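Local coordinates for chitinase (Paenibacillus sp. FPU-7, PDB 5GZT), which probably cleaves beta-1,4 linkages at random within chains of chitin and chitodextrins, acting as an endochitinase with two glycoside hydrolase family 18 regions, at residues D1058-G1063 with I1088-E1093; A606-Y611 with A618-W623; V317-K320 with K324-E327; A780-A785 with F834-T839; I941-A946 with T1003-Q1008. All coordinates share one frame; numbering follows the deposited sequence.

Contact 1: residues D1058-G1063 with I1088-E1093; sequences DYFDKG and ITYDDE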
# COMPACT_ATOMS: atom_id res chain seq x y z
N ASP B 1058 -37.81 -30.19 -13.08
CA ASP B 1058 -38.23 -29.57 -11.82
C ASP B 1058 -37.70 -28.16 -11.55
O ASP B 1058 -38.08 -27.60 -10.53
CB ASP B 1058 -37.76 -30.40 -10.60
CG ASP B 1058 -38.34 -31.81 -10.53
OD1 ASP B 1058 -39.31 -32.13 -11.23
OD2 ASP B 1058 -37.81 -32.61 -9.72
N TYR B 1059 -36.75 -27.62 -12.33
CA TYR B 1059 -36.10 -26.34 -11.95
C TYR B 1059 -36.14 -25.30 -13.05
O TYR B 1059 -36.59 -24.15 -12.87
CB TYR B 1059 -34.63 -26.55 -11.58
CG TYR B 1059 -34.41 -27.18 -10.26
CD1 TYR B 1059 -34.63 -28.54 -10.06
CD2 TYR B 1059 -33.95 -26.43 -9.20
CE1 TYR B 1059 -34.42 -29.12 -8.82
CE2 TYR B 1059 -33.76 -27.00 -7.94
CZ TYR B 1059 -33.98 -28.33 -7.78
OH TYR B 1059 -33.76 -28.86 -6.53
N PHE B 1060 -35.70 -25.71 -14.22
CA PHE B 1060 -35.74 -24.84 -15.38
C PHE B 1060 -37.18 -24.32 -15.63
O PHE B 1060 -38.14 -25.12 -15.79
CB PHE B 1060 -35.17 -25.52 -16.64
CG PHE B 1060 -33.65 -25.87 -16.57
CD1 PHE B 1060 -32.75 -25.20 -15.69
CD2 PHE B 1060 -33.15 -26.88 -17.42
CE1 PHE B 1060 -31.39 -25.56 -15.67
CE2 PHE B 1060 -31.80 -27.23 -17.39
CZ PHE B 1060 -30.92 -26.57 -16.52
N ASP B 1061 -37.28 -22.98 -15.66
CA ASP B 1061 -38.56 -22.26 -15.89
C ASP B 1061 -39.65 -22.61 -14.87
O ASP B 1061 -40.81 -22.75 -15.21
CB ASP B 1061 -39.08 -22.53 -17.30
CG ASP B 1061 -38.05 -22.32 -18.35
OD1 ASP B 1061 -37.40 -21.25 -18.33
OD2 ASP B 1061 -37.88 -23.21 -19.20
N LYS B 1062 -39.23 -22.79 -13.62
CA LYS B 1062 -40.11 -23.06 -12.51
C LYS B 1062 -39.74 -22.08 -11.47
O LYS B 1062 -39.56 -22.42 -10.32
CB LYS B 1062 -39.90 -24.45 -11.94
CG LYS B 1062 -41.04 -25.39 -12.17
CD LYS B 1062 -41.14 -25.85 -13.60
CE LYS B 1062 -41.69 -27.27 -13.54
NZ LYS B 1062 -41.82 -27.82 -14.91
N GLY B 1063 -39.62 -20.82 -11.90
CA GLY B 1063 -39.27 -19.76 -10.97
C GLY B 1063 -37.78 -19.62 -10.76
O GLY B 1063 -37.36 -18.83 -9.92
N ILE B 1088 -28.48 -22.53 -7.28
CA ILE B 1088 -28.02 -23.82 -7.85
C ILE B 1088 -26.73 -23.61 -8.68
O ILE B 1088 -26.70 -22.73 -9.50
CB ILE B 1088 -29.10 -24.45 -8.75
CG1 ILE B 1088 -30.39 -24.71 -7.98
CG2 ILE B 1088 -28.66 -25.77 -9.37
CD1 ILE B 1088 -30.26 -25.60 -6.73
N THR B 1089 -25.74 -24.48 -8.52
CA THR B 1089 -24.47 -24.42 -9.27
C THR B 1089 -24.25 -25.75 -9.94
O THR B 1089 -24.37 -26.81 -9.29
CB THR B 1089 -23.31 -24.04 -8.36
OG1 THR B 1089 -22.06 -24.29 -9.01
CG2 THR B 1089 -23.39 -24.74 -6.98
N TYR B 1090 -24.01 -25.68 -11.23
CA TYR B 1090 -24.04 -26.86 -12.07
C TYR B 1090 -23.20 -26.65 -13.32
O TYR B 1090 -22.71 -25.50 -13.52
CB TYR B 1090 -25.51 -27.23 -12.42
CG TYR B 1090 -26.24 -26.24 -13.28
CD1 TYR B 1090 -26.62 -24.97 -12.80
CD2 TYR B 1090 -26.59 -26.56 -14.57
CE1 TYR B 1090 -27.27 -24.06 -13.61
CE2 TYR B 1090 -27.30 -25.66 -15.39
CZ TYR B 1090 -27.63 -24.41 -14.91
OH TYR B 1090 -28.29 -23.52 -15.77
N ASP B 1091 -23.00 -27.72 -14.15
CA ASP B 1091 -22.47 -27.57 -15.51
C ASP B 1091 -23.60 -27.63 -16.48
O ASP B 1091 -24.43 -28.49 -16.32
CB ASP B 1091 -21.47 -28.72 -15.94
CG ASP B 1091 -20.01 -28.42 -15.59
OD1 ASP B 1091 -19.60 -27.24 -15.72
OD2 ASP B 1091 -19.32 -29.36 -15.06
N ASP B 1092 -23.53 -26.86 -17.56
CA ASP B 1092 -24.50 -26.97 -18.68
C ASP B 1092 -23.82 -27.06 -20.00
O ASP B 1092 -22.58 -27.27 -20.05
CB ASP B 1092 -25.56 -25.83 -18.64
CG ASP B 1092 -25.01 -24.47 -19.11
OD1 ASP B 1092 -23.78 -24.35 -19.39
OD2 ASP B 1092 -25.84 -23.52 -19.14
N GLU B 1093 -24.57 -26.92 -21.10
CA GLU B 1093 -23.94 -27.05 -22.38
C GLU B 1093 -22.86 -26.02 -22.66
O GLU B 1093 -21.89 -26.32 -23.37
CB GLU B 1093 -24.92 -27.03 -23.54
CG GLU B 1093 -25.89 -28.19 -23.60
CD GLU B 1093 -27.19 -27.73 -24.24
OE1 GLU B 1093 -27.95 -27.11 -23.53
OE2 GLU B 1093 -27.39 -27.94 -25.44

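Contact 2: residues A606-Y611 with A618-W623; sequences AYKAEY and AGFMYW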
# COMPACT_ATOMS: atom_id res chain seq x y z
N ALA B 606 8.39 -3.98 -11.06
CA ALA B 606 9.43 -4.71 -10.31
C ALA B 606 10.65 -3.84 -10.03
O ALA B 606 11.11 -3.84 -8.94
CB ALA B 606 9.86 -5.97 -11.00
N TYR B 607 11.09 -3.03 -10.99
CA TYR B 607 12.19 -2.10 -10.74
C TYR B 607 11.87 -1.04 -9.69
O TYR B 607 12.75 -0.72 -8.87
CB TYR B 607 12.70 -1.47 -12.04
CG TYR B 607 13.64 -2.40 -12.76
CD1 TYR B 607 14.96 -2.56 -12.30
CD2 TYR B 607 13.20 -3.25 -13.77
CE1 TYR B 607 15.82 -3.41 -12.92
CE2 TYR B 607 14.05 -4.16 -14.36
CZ TYR B 607 15.36 -4.21 -13.99
OH TYR B 607 16.21 -5.10 -14.61
N LYS B 608 10.61 -0.66 -9.62
CA LYS B 608 10.13 0.33 -8.72
C LYS B 608 10.05 -0.21 -7.31
O LYS B 608 10.52 0.46 -6.37
CB LYS B 608 8.83 0.84 -9.24
CG LYS B 608 8.37 2.19 -8.88
CD LYS B 608 7.98 2.84 -10.23
CE LYS B 608 6.75 3.53 -10.15
NZ LYS B 608 6.63 4.37 -11.37
N ALA B 609 9.51 -1.41 -7.15
CA ALA B 609 9.55 -2.13 -5.92
C ALA B 609 11.01 -2.33 -5.42
O ALA B 609 11.30 -2.17 -4.20
CB ALA B 609 8.84 -3.49 -6.05
N GLU B 610 11.92 -2.71 -6.31
CA GLU B 610 13.29 -2.86 -5.94
C GLU B 610 13.93 -1.50 -5.54
O GLU B 610 14.72 -1.43 -4.61
CB GLU B 610 14.10 -3.66 -6.95
CG GLU B 610 13.60 -5.07 -7.25
CD GLU B 610 13.54 -6.04 -6.02
OE1 GLU B 610 14.31 -5.82 -5.06
OE2 GLU B 610 12.73 -7.02 -6.00
N TYR B 611 13.55 -0.40 -6.16
CA TYR B 611 14.06 0.87 -5.73
C TYR B 611 13.62 1.20 -4.29
O TYR B 611 14.41 1.67 -3.51
CB TYR B 611 13.59 1.95 -6.67
CG TYR B 611 14.11 3.31 -6.40
CD1 TYR B 611 13.47 4.16 -5.52
CD2 TYR B 611 15.27 3.76 -7.01
CE1 TYR B 611 13.98 5.44 -5.28
CE2 TYR B 611 15.73 5.03 -6.82
CZ TYR B 611 15.12 5.85 -5.88
OH TYR B 611 15.58 7.13 -5.66
N ALA B 618 9.04 3.75 2.37
CA ALA B 618 7.83 3.31 3.11
C ALA B 618 7.00 2.25 2.37
O ALA B 618 6.28 1.39 2.99
CB ALA B 618 6.99 4.55 3.44
N GLY B 619 7.08 2.31 1.04
CA GLY B 619 6.32 1.40 0.22
C GLY B 619 5.94 1.98 -1.15
O GLY B 619 6.56 2.98 -1.62
N PHE B 620 4.90 1.36 -1.74
CA PHE B 620 4.47 1.56 -3.09
C PHE B 620 3.03 2.06 -3.10
O PHE B 620 2.12 1.40 -2.59
CB PHE B 620 4.59 0.22 -3.84
CG PHE B 620 4.74 0.34 -5.37
CD1 PHE B 620 3.89 1.16 -6.15
CD2 PHE B 620 5.63 -0.46 -6.06
CE1 PHE B 620 4.03 1.25 -7.53
CE2 PHE B 620 5.75 -0.36 -7.44
CZ PHE B 620 4.93 0.49 -8.17
N MET B 621 2.80 3.23 -3.68
CA MET B 621 1.43 3.78 -3.84
C MET B 621 1.08 3.73 -5.35
O MET B 621 1.97 3.94 -6.17
CB MET B 621 1.36 5.25 -3.40
CG MET B 621 0.04 5.94 -3.73
SD MET B 621 -0.06 6.70 -5.33
CE MET B 621 0.86 8.24 -5.11
N TYR B 622 -0.18 3.50 -5.71
CA TYR B 622 -0.58 3.57 -7.11
C TYR B 622 -1.99 4.08 -7.38
O TYR B 622 -2.88 3.84 -6.57
CB TYR B 622 -0.38 2.21 -7.76
CG TYR B 622 -1.03 0.99 -7.09
CD1 TYR B 622 -2.41 0.75 -7.16
CD2 TYR B 622 -0.27 0.08 -6.44
CE1 TYR B 622 -2.99 -0.42 -6.54
CE2 TYR B 622 -0.81 -1.08 -5.91
CZ TYR B 622 -2.19 -1.32 -5.94
OH TYR B 622 -2.62 -2.54 -5.35
N TRP B 623 -2.12 4.83 -8.48
CA TRP B 623 -3.34 5.36 -9.00
C TRP B 623 -3.62 4.66 -10.32
O TRP B 623 -2.77 4.77 -11.22
CB TRP B 623 -3.15 6.83 -9.35
CG TRP B 623 -4.39 7.40 -9.95
CD1 TRP B 623 -4.73 7.47 -11.27
CD2 TRP B 623 -5.47 7.95 -9.23
NE1 TRP B 623 -5.96 8.03 -11.41
CE2 TRP B 623 -6.46 8.32 -10.18
CE3 TRP B 623 -5.72 8.17 -7.89
CZ2 TRP B 623 -7.68 8.87 -9.81
CZ3 TRP B 623 -6.97 8.73 -7.52
CH2 TRP B 623 -7.89 9.11 -8.46

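Contact 3: residues V317-K320 with K324-E327; sequences VTIK and KWTE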
# COMPACT_ATOMS: atom_id res chain seq x y z
N VAL B 317 -17.50 16.25 2.25
CA VAL B 317 -18.70 15.60 1.71
C VAL B 317 -18.35 14.51 0.72
O VAL B 317 -17.26 14.50 0.16
CB VAL B 317 -19.54 16.62 0.95
CG1 VAL B 317 -20.17 17.66 1.93
CG2 VAL B 317 -18.74 17.33 -0.13
N THR B 318 -19.27 13.60 0.46
CA THR B 318 -19.05 12.65 -0.60
C THR B 318 -18.94 13.39 -1.97
O THR B 318 -19.38 14.56 -2.12
CB THR B 318 -20.14 11.57 -0.64
OG1 THR B 318 -21.40 12.20 -0.76
CG2 THR B 318 -20.13 10.73 0.54
N ILE B 319 -18.29 12.75 -2.96
CA ILE B 319 -18.05 13.42 -4.27
C ILE B 319 -19.35 13.77 -5.02
O ILE B 319 -19.43 14.76 -5.74
CB ILE B 319 -17.09 12.57 -5.16
CG1 ILE B 319 -16.47 13.39 -6.26
CG2 ILE B 319 -17.78 11.32 -5.67
CD1 ILE B 319 -15.36 12.62 -7.03
N LYS B 320 -20.39 12.98 -4.82
CA LYS B 320 -21.72 13.35 -5.37
C LYS B 320 -22.24 14.70 -4.95
O LYS B 320 -23.06 15.29 -5.66
CB LYS B 320 -22.79 12.28 -5.04
CG LYS B 320 -23.22 12.27 -3.59
CD LYS B 320 -23.94 10.99 -3.19
CE LYS B 320 -25.26 10.86 -3.94
NZ LYS B 320 -25.81 9.47 -4.10
N LYS B 324 -18.75 20.95 -8.83
CA LYS B 324 -17.68 21.13 -9.79
C LYS B 324 -17.53 19.84 -10.60
O LYS B 324 -17.38 19.90 -11.80
CB LYS B 324 -16.39 21.45 -9.03
CG LYS B 324 -15.12 21.52 -9.87
CD LYS B 324 -14.95 22.84 -10.57
CE LYS B 324 -14.42 22.65 -11.96
NZ LYS B 324 -14.24 23.96 -12.63
N TRP B 325 -17.64 18.71 -9.92
CA TRP B 325 -17.61 17.41 -10.50
C TRP B 325 -18.96 17.02 -11.20
O TRP B 325 -18.98 16.67 -12.40
CB TRP B 325 -17.29 16.38 -9.41
CG TRP B 325 -17.02 15.08 -9.99
CD1 TRP B 325 -16.00 14.79 -10.87
CD2 TRP B 325 -17.74 13.87 -9.79
NE1 TRP B 325 -16.06 13.47 -11.21
CE2 TRP B 325 -17.11 12.88 -10.58
CE3 TRP B 325 -18.88 13.52 -9.08
CZ2 TRP B 325 -17.54 11.56 -10.63
CZ3 TRP B 325 -19.30 12.18 -9.12
CH2 TRP B 325 -18.64 11.23 -9.89
N THR B 326 -20.07 17.08 -10.47
CA THR B 326 -21.36 16.54 -10.98
C THR B 326 -21.92 17.32 -12.13
O THR B 326 -22.64 16.73 -12.91
CB THR B 326 -22.48 16.44 -9.92
OG1 THR B 326 -22.67 17.72 -9.28
CG2 THR B 326 -22.10 15.38 -8.88
N GLU B 327 -21.56 18.60 -12.23
CA GLU B 327 -22.07 19.52 -13.25
C GLU B 327 -21.02 19.88 -14.30
O GLU B 327 -21.18 20.85 -15.04
CB GLU B 327 -22.60 20.81 -12.59
CG GLU B 327 -23.53 20.60 -11.36
CD GLU B 327 -24.61 19.55 -11.58
OE1 GLU B 327 -25.14 19.49 -12.71
OE2 GLU B 327 -24.97 18.77 -10.64
O HOH W 1 -23.26 17.58 -6.52

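Contact 4: residues A780-A785 with F834-T839; sequences AYKVDA and FAYLKT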
# COMPACT_ATOMS: atom_id res chain seq x y z
N ALA B 780 -34.20 -47.15 -21.48
CA ALA B 780 -34.67 -46.61 -22.73
C ALA B 780 -33.56 -45.70 -23.29
O ALA B 780 -33.27 -45.75 -24.48
CB ALA B 780 -35.99 -45.84 -22.52
N TYR B 781 -32.88 -44.97 -22.42
CA TYR B 781 -31.70 -44.15 -22.85
C TYR B 781 -30.43 -45.02 -22.93
O TYR B 781 -30.05 -45.70 -21.96
CB TYR B 781 -31.51 -43.02 -21.85
CG TYR B 781 -30.37 -42.10 -22.19
CD1 TYR B 781 -30.32 -41.45 -23.43
CD2 TYR B 781 -29.34 -41.86 -21.28
CE1 TYR B 781 -29.28 -40.59 -23.75
CE2 TYR B 781 -28.30 -40.99 -21.59
CZ TYR B 781 -28.26 -40.36 -22.82
OH TYR B 781 -27.21 -39.52 -23.14
N LYS B 782 -29.83 -45.05 -24.11
CA LYS B 782 -28.73 -45.90 -24.43
C LYS B 782 -27.42 -45.05 -24.50
O LYS B 782 -27.46 -43.84 -24.60
CB LYS B 782 -28.92 -46.55 -25.76
CG LYS B 782 -30.06 -47.54 -25.92
CD LYS B 782 -30.17 -48.53 -24.77
CE LYS B 782 -31.37 -49.45 -25.01
NZ LYS B 782 -31.69 -50.24 -23.80
N VAL B 783 -26.30 -45.74 -24.45
CA VAL B 783 -24.97 -45.15 -24.56
C VAL B 783 -24.62 -45.10 -26.03
O VAL B 783 -24.73 -46.09 -26.73
CB VAL B 783 -23.92 -45.99 -23.80
CG1 VAL B 783 -22.51 -45.50 -24.13
CG2 VAL B 783 -24.19 -45.95 -22.31
N ASP B 784 -24.19 -43.91 -26.46
CA ASP B 784 -23.84 -43.66 -27.84
C ASP B 784 -22.33 -43.72 -27.92
O ASP B 784 -21.62 -42.79 -27.55
CB ASP B 784 -24.32 -42.24 -28.18
CG ASP B 784 -24.08 -41.86 -29.61
OD1 ASP B 784 -23.50 -42.64 -30.37
OD2 ASP B 784 -24.48 -40.74 -29.93
N ALA B 785 -21.83 -44.83 -28.41
CA ALA B 785 -20.43 -45.16 -28.38
C ALA B 785 -19.72 -44.44 -29.46
O ALA B 785 -18.54 -44.45 -29.42
CB ALA B 785 -20.24 -46.67 -28.56
N PHE B 834 -22.14 -56.03 -18.56
CA PHE B 834 -20.96 -56.38 -19.24
C PHE B 834 -21.30 -56.88 -20.63
O PHE B 834 -20.51 -56.63 -21.58
CB PHE B 834 -20.10 -57.46 -18.51
CG PHE B 834 -19.65 -57.08 -17.07
CD1 PHE B 834 -19.37 -55.75 -16.71
CD2 PHE B 834 -19.49 -58.05 -16.11
CE1 PHE B 834 -18.97 -55.45 -15.44
CE2 PHE B 834 -19.11 -57.73 -14.82
CZ PHE B 834 -18.81 -56.44 -14.50
N ALA B 835 -22.43 -57.59 -20.80
CA ALA B 835 -22.80 -57.97 -22.19
C ALA B 835 -23.17 -56.75 -22.97
O ALA B 835 -22.86 -56.65 -24.15
CB ALA B 835 -23.98 -58.95 -22.21
N TYR B 836 -23.82 -55.79 -22.33
CA TYR B 836 -24.14 -54.51 -23.02
C TYR B 836 -22.88 -53.76 -23.49
O TYR B 836 -22.75 -53.38 -24.66
CB TYR B 836 -24.97 -53.59 -22.12
CG TYR B 836 -25.40 -52.28 -22.79
CD1 TYR B 836 -26.33 -52.27 -23.84
CD2 TYR B 836 -24.83 -51.05 -22.39
CE1 TYR B 836 -26.69 -51.05 -24.45
CE2 TYR B 836 -25.19 -49.85 -22.96
CZ TYR B 836 -26.11 -49.83 -24.01
OH TYR B 836 -26.41 -48.58 -24.57
N LEU B 837 -21.92 -53.61 -22.59
CA LEU B 837 -20.66 -52.90 -22.94
C LEU B 837 -19.98 -53.59 -24.12
O LEU B 837 -19.45 -52.93 -25.02
CB LEU B 837 -19.73 -52.91 -21.73
CG LEU B 837 -20.23 -51.96 -20.67
CD1 LEU B 837 -19.38 -52.17 -19.41
CD2 LEU B 837 -20.18 -50.51 -21.08
N LYS B 838 -20.06 -54.91 -24.14
CA LYS B 838 -19.47 -55.61 -25.22
C LYS B 838 -20.09 -55.33 -26.59
O LYS B 838 -19.35 -55.36 -27.60
CB LYS B 838 -19.44 -57.07 -24.90
CG LYS B 838 -18.88 -57.90 -26.01
CD LYS B 838 -18.61 -59.28 -25.52
CE LYS B 838 -18.27 -60.20 -26.68
NZ LYS B 838 -17.89 -61.52 -26.12
N THR B 839 -21.38 -54.94 -26.63
CA THR B 839 -22.08 -54.64 -27.85
C THR B 839 -21.73 -53.24 -28.26
O THR B 839 -21.62 -52.95 -29.44
CB THR B 839 -23.65 -54.72 -27.79
OG1 THR B 839 -24.23 -53.60 -27.02
CG2 THR B 839 -24.10 -56.09 -27.32

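Contact 5: residues I941-A946 with T1003-Q1008; sequences IASAAA and TAYRKQ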
# COMPACT_ATOMS: atom_id res chain seq x y z
N ILE B 941 -6.24 -43.24 -13.01
CA ILE B 941 -6.92 -43.01 -11.76
C ILE B 941 -7.88 -41.88 -11.91
O ILE B 941 -7.82 -41.12 -12.91
CB ILE B 941 -5.98 -42.58 -10.63
CG1 ILE B 941 -5.29 -41.22 -10.97
CG2 ILE B 941 -4.90 -43.62 -10.49
CD1 ILE B 941 -4.38 -40.78 -9.78
N ALA B 942 -8.80 -41.81 -10.97
CA ALA B 942 -9.57 -40.59 -10.71
C ALA B 942 -8.96 -39.93 -9.54
O ALA B 942 -8.62 -40.61 -8.60
CB ALA B 942 -10.98 -40.89 -10.36
N SER B 943 -8.84 -38.60 -9.58
CA SER B 943 -8.14 -37.82 -8.58
C SER B 943 -8.94 -36.56 -8.19
O SER B 943 -9.88 -36.14 -8.88
CB SER B 943 -6.73 -37.47 -9.09
OG SER B 943 -6.77 -36.67 -10.27
N ALA B 944 -8.59 -35.99 -7.05
CA ALA B 944 -9.37 -34.93 -6.43
C ALA B 944 -8.66 -33.56 -6.53
O ALA B 944 -7.44 -33.45 -6.82
CB ALA B 944 -9.74 -35.28 -4.98
N ALA B 945 -9.45 -32.55 -6.25
CA ALA B 945 -9.07 -31.12 -6.43
C ALA B 945 -8.38 -30.49 -5.25
O ALA B 945 -7.60 -29.57 -5.43
CB ALA B 945 -10.32 -30.31 -6.79
N ALA B 946 -8.65 -30.96 -4.03
CA ALA B 946 -8.23 -30.25 -2.85
C ALA B 946 -6.74 -30.27 -2.59
O ALA B 946 -6.03 -31.27 -2.89
CB ALA B 946 -8.98 -30.75 -1.63
N THR B 1003 -3.83 -26.27 -13.09
CA THR B 1003 -2.54 -25.63 -12.94
C THR B 1003 -1.73 -26.18 -11.79
O THR B 1003 -0.50 -26.39 -11.95
CB THR B 1003 -2.71 -24.08 -12.79
OG1 THR B 1003 -3.33 -23.62 -13.98
CG2 THR B 1003 -1.43 -23.34 -12.60
N ALA B 1004 -2.34 -26.36 -10.62
CA ALA B 1004 -1.65 -26.90 -9.51
C ALA B 1004 -1.16 -28.29 -9.79
O ALA B 1004 -0.09 -28.64 -9.38
CB ALA B 1004 -2.53 -26.95 -8.29
N TYR B 1005 -1.90 -29.11 -10.51
CA TYR B 1005 -1.33 -30.44 -10.90
C TYR B 1005 -0.06 -30.29 -11.76
O TYR B 1005 1.00 -31.00 -11.60
CB TYR B 1005 -2.36 -31.29 -11.66
CG TYR B 1005 -3.28 -32.12 -10.80
CD1 TYR B 1005 -4.18 -31.54 -9.90
CD2 TYR B 1005 -3.31 -33.50 -10.93
CE1 TYR B 1005 -5.03 -32.31 -9.10
CE2 TYR B 1005 -4.15 -34.28 -10.14
CZ TYR B 1005 -4.99 -33.72 -9.25
OH TYR B 1005 -5.83 -34.55 -8.54
N ARG B 1006 -0.13 -29.33 -12.66
CA ARG B 1006 1.01 -29.07 -13.53
C ARG B 1006 2.19 -28.53 -12.78
O ARG B 1006 3.33 -28.90 -13.11
CB ARG B 1006 0.64 -28.18 -14.75
CG ARG B 1006 -0.06 -29.00 -15.85
CD ARG B 1006 -0.73 -28.11 -16.94
NE ARG B 1006 -1.88 -27.43 -16.39
CZ ARG B 1006 -2.62 -26.56 -17.08
NH1 ARG B 1006 -2.36 -26.29 -18.37
NH2 ARG B 1006 -3.65 -25.97 -16.50
N LYS B 1007 1.93 -27.68 -11.77
CA LYS B 1007 3.04 -27.17 -10.96
C LYS B 1007 3.70 -28.25 -10.08
O LYS B 1007 4.86 -28.12 -9.76
CB LYS B 1007 2.66 -26.02 -10.04
CG LYS B 1007 2.11 -24.76 -10.72
CD LYS B 1007 3.07 -24.08 -11.66
CE LYS B 1007 2.50 -22.69 -12.02
NZ LYS B 1007 3.14 -22.20 -13.29
N GLN B 1008 3.01 -29.37 -9.84
CA GLN B 1008 3.63 -30.53 -9.24
C GLN B 1008 4.44 -31.37 -10.19
O GLN B 1008 5.09 -32.27 -9.75
CB GLN B 1008 2.57 -31.46 -8.62
CG GLN B 1008 1.74 -30.93 -7.50
CD GLN B 1008 2.60 -30.74 -6.26
OE1 GLN B 1008 3.07 -31.68 -5.64
NE2 GLN B 1008 2.82 -29.49 -5.94

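Contact 1: residues D1058-G1063 with I1088-E1093
F1060 sets its CG beside its own backbone N (chi1 -65°), while Y1090 holds its CG between N and the carbonyl carbon (chi1 66°), and with these turns the two rings advance on each other from opposite directions. They meet aslant, planes 50° apart and centroids 5.9 Å apart, which is neither a stack nor a T. Y1090 CE2 sits in plane at the edge of the F1060 ring, 3.9 Å from F1060 CZ, and Y1090 OH comes to 3.7 Å from F1060 CE1. A second pair lies alongside: I1088 reaches across Y1059 at about a right angle and puts its CD1 4.0 Å from Y1059 CE2. A type II turn from Y1059 to K1062, closed by K1062 N to Y1059 O at 3.1 Å, carries the chain out of helix 1052-1058. The small antiparallel sheet that includes strand 1086-1089 is inserted between the last two strands of the second barrel, consistent with the alpha+beta insertion domain of family 18 chitinases. L1077 from that sheet and L1055 from the helix touch both F1060 and Y1090. No hydrogen bond links the segments: the contact is van der Waals, ring on ring for F1060-Y1090, ring on aliphatic branch for Y1059-I1088.

Contact 2: residues A606-Y611 with A618-W623
In the first family 18 TIM barrel, helix 602-614 leads through a short loop into the eighth barrel strand, 619-623, and packs back against it through F620. The ring leaves the strand with CG anti to the backbone N (chi1 -156°), which sends it out of the sheet toward the helix. There it meets the aliphatic part of K608 at about a right angle: F620 CE2 lies 3.8 Å from K608 CB, and F620 CZ lies 3.9 Å from K608 CG. The lysine chain bends at chi2 and chi3, so its CE still passes 4.1 Å from F620 CZ before the end leads away. A609 adds backbone and methyl, with its N 3.9 Å from F620 CE2 and its CB 4.4 Å from F620 CD2. I638 of helix 633-642 also touches the phenylalanine. K608 thus does two jobs within a buried region: its methylenes cover an aromatic ring, while its ammonium is paired with E600 and hydrogen-bonded to T498 OG1, which should offset the cost of burying the charge.

Contact 3: residues V317-K320 with K324-E327
I319 lies across one face of the W325 indole, the two side chains crossing at about a right angle. The contact sits in the first TIM barrel, where strand 315-318 turns back antiparallel along barrel strand 303-312 and the chain then runs through a 3-10 segment into the short helix 323-326. I319 is fully extended, CG1 anti to the backbone N and chi2 near 172°, which carries CD1 over the middle of the indole, 3.8 Å above its plane. That makes a CH-pi contact, with I319 CD1 4.0 Å from the centroid of the five-membered ring of W325. On the same arm I319 CG1 lies 3.7 Å from W325 CE3, and the CG2 methyl branch reaches 3.9 Å from W325 CZ3. R339 makes a cation-pi contact with the same indole. Beside the ring, T326 turns its methyl to the backbone, CG2 lying 3.4 Å from K320 O. One water donates to K320 O at a short 2.5 Å and to the T326 OG1 hydroxyl at 2.8 Å, bridging the segments. T326 OG1 in turn donates to E327 OE2 at 2.9 Å, coming in from above the carboxylate plane, 41° out of it.

Contact 4: residues A780-A785 with F834-T839
V783 N donates to Y836 OH at 2.8 Å, nearly straight at 167°, and this bond fastens a loop to a helix in the second TIM barrel. The loop joins barrel strands 765-771 and 790-799; helix 830-843 directly precedes the third, 848-854. Y836 swings its ring out from the helix (chi1 -177°, CG beside the carbonyl carbon) and brings the phenol up to the loop. K782 folds over the same oxygen, its CB 3.4 Å and its CD 3.8 Å from Y836 OH, while its ammonium goes to S779 O and W776 O. V783 comes in at the ring edge, near the plane, CG2 4.1 Å from Y836 CE2; it also touches L840 and Y1116. Within the two segments the phenol oxygen takes the V783 N-H and has the K782 methylenes against it. At the root of the tyrosine, Y836 O is gripped twice by T839: its N donates at 2.9 Å, and its OG1 at 2.8 Å in the carbonyl plane, on a lone pair.

Contact 5: residues I941-A946 with T1003-Q1008
The Y1005 ring meets A944 O at its edge and in its plane, while S943 OG approaches the same end of the ring obliquely. Both of these oxygens converge on the buried phenol. Y1005 OH donates to A944 O in a short 2.6 Å bond, and it accepts from S943 OG at 2.9 Å, so the hydroxyl acts as donor and acceptor at once. The carbonyl is met at a C=O...donor angle of 136°, with the donor tilted 28° from the carbonyl plane. S943 places OG between its own N and carbonyl carbon (chi1 62°), a turn that directs it at the phenol. A944 N, though only 3.5 Å from Y1005 OH, is badly angled and makes no bond. In the second family 18 TIM barrel, this joins the C-terminal end of the fifth strand, 938-943, to helix 998-1007, which lies in the chain between the sixth and seventh strands. The bonds fall near the end of the strand, ahead of A946, the N-cap of helix 947-952. Y949 from that helix touches S943, A944 and Y1005 alike; M965 of the neighbouring strand 964-967 and L955 also lie against the tyrosine.

In the fold
From the N terminus, contact 3 comes first, closing a tight turn beyond the second strand of the first barrel. Contact 2 follows, joining that barrel's last strand to the helix before it; the centres of the two are about 31 Å apart. The chain then passes the immunoglobulin-like region and enters the second barrel. Contact 4 closes a loop from the first strand-to-strand connection to the helix that precedes the third strand, contact 5 spans from the fifth strand to the helix before the seventh, and contact 1 folds up the insertion preceding the eighth. All five run in series, with none nested or crossed, and none touches another.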